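Local structure of hypothetical protein PH0730 (2P8T) at residues L42-G45 / S46-L50. The protein is of unknown function, but may bind ATP and act as an aminoacyl-tRNA ligase, and probably carries an N-terminal helix-turn-helix domain. Residues are numbered along the deposited sequence; the frame is centred on the assembly and turned at random.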
loop_
_atom_site.group_PDB
_atom_site.type_symbol
_atom_site.label_atom_id
_atom_site.label_comp_id
_atom_site.label_asym_id
_atom_site.label_seq_id
_atom_site.Cartn_x
_atom_site.Cartn_y
_atom_site.Cartn_z
ATOM N N LEU A 42 12.107 1.605 -9.093
ATOM C CA LEU A 42 12.160 0.566 -10.126
ATOM C C LEU A 42 13.003 1.007 -11.317
ATOM O O LEU A 42 13.049 2.195 -11.650
ATOM C CB LEU A 42 10.753 0.216 -10.617
ATOM C CG LEU A 42 10.057 -1.041 -10.094
ATOM C CD1 LEU A 42 9.741 -0.896 -8.618
ATOM C CD2 LEU A 42 8.785 -1.316 -10.910
ATOM N N GLY A 43 13.647 0.037 -11.961
ATOM C CA GLY A 43 14.471 0.292 -13.144
ATOM C C GLY A 43 13.696 0.913 -14.290
ATOM O O GLY A 43 12.472 0.756 -14.377
ATOM N N GLU A 44 14.403 1.623 -15.171
ATOM C CA GLU A 44 13.766 2.264 -16.323
ATOM C C GLU A 44 13.090 1.240 -17.241
ATOM O O GLU A 44 11.976 1.460 -17.704
ATOM C CB GLU A 44 14.766 3.112 -17.111
ATOM C CG GLU A 44 14.084 4.063 -18.102
ATOM C CD GLU A 44 15.060 4.911 -18.895
ATOM O OE1 GLU A 44 16.108 4.377 -19.335
ATOM O OE2 GLU A 44 14.766 6.117 -19.092
ATOM N N GLY A 45 13.764 0.117 -17.482
ATOM C CA GLY A 45 13.208 -0.955 -18.304
ATOM C C GLY A 45 11.931 -1.506 -17.704
ATOM O O GLY A 45 10.944 -1.708 -18.409
ATOM N N SER A 46 11.966 -1.736 -16.393
ATOM C CA SER A 46 10.827 -2.236 -15.621
ATOM C C SER A 46 9.624 -1.280 -15.596
ATOM O O SER A 46 8.493 -1.709 -15.802
ATOM C CB SER A 46 11.270 -2.564 -14.195
ATOM O OG SER A 46 12.049 -3.750 -14.182
ATOM N N VAL A 47 9.876 -0.001 -15.334
ATOM C CA VAL A 47 8.811 1.004 -15.356
ATOM C C VAL A 47 8.219 1.153 -16.761
ATOM O O VAL A 47 7.007 1.237 -16.915
ATOM C CB VAL A 47 9.282 2.383 -14.818
ATOM C CG1 VAL A 47 8.209 3.463 -15.046
ATOM C CG2 VAL A 47 9.611 2.290 -13.351
ATOM N N ARG A 48 9.077 1.193 -17.778
ATOM C CA ARG A 48 8.617 1.328 -19.160
ATOM C C ARG A 48 7.674 0.201 -19.521
ATOM O O ARG A 48 6.608 0.437 -20.100
ATOM C CB ARG A 48 9.803 1.333 -20.129
ATOM C CG ARG A 48 10.382 2.699 -20.403
ATOM C CD ARG A 48 10.057 3.124 -21.843
ATOM N NE ARG A 48 10.482 4.486 -22.177
ATOM C CZ ARG A 48 11.740 4.929 -22.172
ATOM N NH1 ARG A 48 12.743 4.132 -21.827
ATOM N NH2 ARG A 48 11.992 6.190 -22.499
ATOM N N THR A 49 8.065 -1.021 -19.169
ATOM C CA THR A 49 7.303 -2.202 -19.517
ATOM C C THR A 49 5.978 -2.242 -18.763
ATOM O O THR A 49 4.939 -2.548 -19.339
ATOM C CB THR A 49 8.113 -3.486 -19.235
ATOM O OG1 THR A 49 9.294 -3.472 -20.059
ATOM C CG2 THR A 49 7.303 -4.699 -19.556
ATOM N N LEU A 50 6.043 -1.930 -17.473
ATOM C CA LEU A 50 4.849 -1.832 -16.650
ATOM C C LEU A 50 3.853 -0.823 -17.231
ATOM O O LEU A 50 2.687 -1.172 -17.398
ATOM C CB LEU A 50 5.218 -1.490 -15.196
ATOM C CG LEU A 50 4.079 -1.152 -14.241
ATOM C CD1 LEU A 50 3.018 -2.222 -14.224
ATOM C CD2 LEU A 50 4.679 -0.928 -12.847
#
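The side chains of R48 and E44, one turn apart at the start of helix 44-56, extend alongside each other in a common direction. CB of R48 rests on the carbonyl oxygen of E44 at 3.3 Å, and CG keeps close to that same oxygen, which also accepts the R48 backbone N-H. The chain then bends at chi2 (-110°), and its tip brings NH1 of R48 to 3.8 Å from CD of E44. The carboxylate and guanidinium planes are turned 34° apart, and OE2 of E44 lies well out of the guanidinium plane, 3.9 Å from NH1 of R48, so this is a long salt bridge of charges alone. The main partner of E44 OE2 is R33, to which it forms a salt bridge. The guanidinium of R33 also comes near that of R48; the shared carboxylate probably offsets the like charges.

G43 takes the N-cap position, and its carbonyl oxygen receives the first of the i to i+4 helical bonds, from V47 N at 2.9 Å. Helix 44-56, entered by the short loop after helix 33-40, is part of what is probably a helix-turn-helix domain. Before the cap, L42 folds over the first turn: its CB meets CG2 of V47 at 3.6 Å, while its side chain also touches D19 of helix 17-26.

OG1 of T49, one turn after G45, stands beside its own backbone N (chi1 -62°) and donates to G45 O at 2.9 Å. That oxygen accepts T49 N as well, the two donors arriving from opposite faces of the carbonyl plane. OG of S46 bonds to the backbone oxygen of E14, tying the helix to the chain's first modelled residue.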